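Local structure of centromeric protein-C, isoform A (6O2K) at residues A54-K59 with L64-F69. The protein probably acts as a chromatin-protein adaptor at the centromere, this chain being its dimeric cupin domain. Residues are numbered along the deposited sequence; the frame is centred on the assembly and turned at random.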
loop_
_atom_site.group_PDB
_atom_site.type_symbol
_atom_site.label_atom_id
_atom_site.label_comp_id
_atom_site.label_asym_id
_atom_site.label_seq_id
_atom_site.Cartn_x
_atom_site.Cartn_y
_atom_site.Cartn_z
ATOM N N ALA B 54 3.952 -11.905 4.044
ATOM C CA ALA B 54 4.221 -11.189 5.287
ATOM C C ALA B 54 3.095 -10.206 5.553
ATOM O O ALA B 54 2.842 -9.324 4.730
ATOM C CB ALA B 54 5.578 -10.469 5.229
ATOM N N PHE B 55 2.419 -10.332 6.695
ATOM C CA PHE B 55 1.321 -9.425 7.013
ATOM C C PHE B 55 1.669 -8.511 8.182
ATOM O O PHE B 55 2.362 -8.916 9.125
ATOM C CB PHE B 55 0.034 -10.197 7.322
ATOM C CG PHE B 55 -0.667 -10.680 6.101
ATOM C CD1 PHE B 55 -0.280 -11.862 5.485
ATOM C CD2 PHE B 55 -1.702 -9.949 5.549
ATOM C CE1 PHE B 55 -0.923 -12.307 4.345
ATOM C CE2 PHE B 55 -2.347 -10.389 4.403
ATOM C CZ PHE B 55 -1.950 -11.558 3.800
ATOM N N TYR B 56 1.205 -7.269 8.099
ATOM C CA TYR B 56 1.279 -6.375 9.241
ATOM C C TYR B 56 0.496 -6.962 10.406
ATOM O O TYR B 56 -0.609 -7.490 10.237
ATOM C CB TYR B 56 0.727 -4.991 8.884
ATOM C CG TYR B 56 1.582 -4.228 7.895
ATOM C CD1 TYR B 56 2.690 -3.493 8.325
ATOM C CD2 TYR B 56 1.275 -4.220 6.537
ATOM C CE1 TYR B 56 3.469 -2.785 7.424
ATOM C CE2 TYR B 56 2.046 -3.508 5.634
ATOM C CZ TYR B 56 3.145 -2.798 6.085
ATOM O OH TYR B 56 3.920 -2.092 5.187
ATOM N N ASN B 57 1.087 -6.871 11.598
ATOM C CA ASN B 57 0.481 -7.382 12.825
ATOM C C ASN B 57 -0.594 -6.418 13.344
ATOM O O ASN B 57 -0.534 -5.910 14.466
ATOM C CB ASN B 57 1.569 -7.624 13.863
ATOM C CG ASN B 57 1.098 -8.473 15.010
ATOM O OD1 ASN B 57 0.119 -9.210 14.890
ATOM N ND2 ASN B 57 1.802 -8.390 16.134
ATOM N N THR B 58 -1.587 -6.167 12.486
ATOM C CA THR B 58 -2.750 -5.371 12.844
ATOM C C THR B 58 -3.658 -6.150 13.796
ATOM O O THR B 58 -3.484 -7.347 14.030
ATOM C CB THR B 58 -3.548 -4.966 11.601
ATOM O OG1 THR B 58 -3.977 -6.138 10.892
ATOM C CG2 THR B 58 -2.710 -4.102 10.666
ATOM N N LYS B 59 -4.670 -5.456 14.320
ATOM C CA LYS B 59 -5.558 -6.076 15.301
ATOM C C LYS B 59 -6.325 -7.256 14.708
ATOM O O LYS B 59 -6.545 -8.260 15.398
ATOM C CB LYS B 59 -6.516 -5.033 15.875
ATOM C CG LYS B 59 -5.817 -3.971 16.712
ATOM C CD LYS B 59 -6.760 -3.304 17.719
ATOM C CE LYS B 59 -7.984 -4.165 18.030
ATOM N NZ LYS B 59 -8.397 -4.073 19.463
ATOM N N LEU B 64 -3.757 -6.770 5.841
ATOM C CA LEU B 64 -2.900 -5.947 4.995
ATOM C C LEU B 64 -1.506 -6.563 4.995
ATOM O O LEU B 64 -0.908 -6.717 6.062
ATOM C CB LEU B 64 -2.862 -4.506 5.506
ATOM C CG LEU B 64 -2.046 -3.517 4.687
ATOM C CD1 LEU B 64 -2.706 -3.300 3.360
ATOM C CD2 LEU B 64 -1.920 -2.189 5.442
ATOM N N GLY B 65 -1.007 -6.950 3.824
ATOM C CA GLY B 65 0.270 -7.640 3.790
ATOM C C GLY B 65 0.867 -7.657 2.399
ATOM O O GLY B 65 0.402 -6.966 1.495
ATOM N N TYR B 66 1.906 -8.475 2.234
ATOM C CA TYR B 66 2.638 -8.583 0.980
ATOM C C TYR B 66 2.765 -10.040 0.577
ATOM O O TYR B 66 2.963 -10.919 1.428
ATOM C CB TYR B 66 4.052 -7.970 1.081
ATOM C CG TYR B 66 4.033 -6.505 1.447
ATOM C CD1 TYR B 66 3.830 -5.533 0.483
ATOM C CD2 TYR B 66 4.208 -6.102 2.771
ATOM C CE1 TYR B 66 3.792 -4.172 0.830
ATOM C CE2 TYR B 66 4.187 -4.769 3.124
ATOM C CZ TYR B 66 3.972 -3.808 2.152
ATOM O OH TYR B 66 3.939 -2.482 2.531
ATOM N N MET B 67 2.666 -10.279 -0.730
ATOM C CA MET B 67 3.023 -11.542 -1.357
ATOM C C MET B 67 4.269 -11.330 -2.203
ATOM O O MET B 67 4.294 -10.434 -3.055
ATOM C CB MET B 67 1.887 -12.059 -2.238
ATOM C CG MET B 67 0.566 -12.210 -1.544
ATOM S SD MET B 67 -0.595 -12.993 -2.692
ATOM C CE MET B 67 -2.175 -12.593 -1.932
ATOM N N ARG B 68 5.286 -12.158 -1.965
ATOM C CA ARG B 68 6.553 -12.149 -2.680
ATOM C C ARG B 68 6.592 -13.389 -3.564
ATOM O O ARG B 68 6.483 -14.526 -3.060
ATOM C CB ARG B 68 7.741 -12.140 -1.708
ATOM C CG ARG B 68 9.099 -12.182 -2.388
ATOM C CD ARG B 68 10.173 -12.725 -1.446
ATOM N NE ARG B 68 10.664 -11.701 -0.531
ATOM C CZ ARG B 68 11.171 -11.950 0.670
ATOM N NH1 ARG B 68 11.600 -10.951 1.421
ATOM N NH2 ARG B 68 11.249 -13.194 1.127
ATOM N N PHE B 69 6.730 -13.159 -4.871
ATOM C CA PHE B 69 6.707 -14.199 -5.886
ATOM C C PHE B 69 8.094 -14.360 -6.480
ATOM O O PHE B 69 8.718 -13.380 -6.908
ATOM C CB PHE B 69 5.744 -13.874 -7.031
ATOM C CG PHE B 69 4.292 -14.086 -6.712
ATOM C CD1 PHE B 69 3.647 -13.268 -5.801
ATOM C CD2 PHE B 69 3.562 -15.078 -7.361
ATOM C CE1 PHE B 69 2.290 -13.430 -5.533
ATOM C CE2 PHE B 69 2.203 -15.257 -7.098
ATOM C CZ PHE B 69 1.574 -14.435 -6.169
HETATM O O HOH W 1 -3.085 -7.269 8.673
#
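The rings of Y56 and Y66 meet obliquely, planes at 57°; CE2 of Y56 comes within 3.5 Å of CE2 of Y66, and each hydroxyl lies in the plane of the other ring, at its edge, where Y56 also has L64 C. On the face opposite that of A54 and Y66, the F55 ring has L64 N in plane at its edge and lies obliquely to G65 CA and L64 O; chi1 of -79°, with CG beside the backbone N, brings CD2 to 3.5 Å from G65 CA. The two hydroxyl oxygens, Y56 OH and Y66 OH, are 2.7 Å apart and hydrogen-bonded, and Y56 OH also bonds to G114 O of the second subunit. L64 lies alongside Y56, pointing the same way, with its CG 3.9 Å from Y56 CD2. All this sits on the antiparallel hairpin of strands 51-55 and 64-69 in the cupin beta fold, where A54 and Y66 form a hydrogen-bonded pair and F55 and G65 a non-hydrogen-bonded one. Y56 N hydrogen-bonds L64 O at 3.0 Å. A water donates to Y56 O, accepts from L64 N at 3.0 Å and bonds T58 OG1 at 2.6 Å. L88 of the second subunit packs on both tyrosines, and M116 of the second subunit on L64.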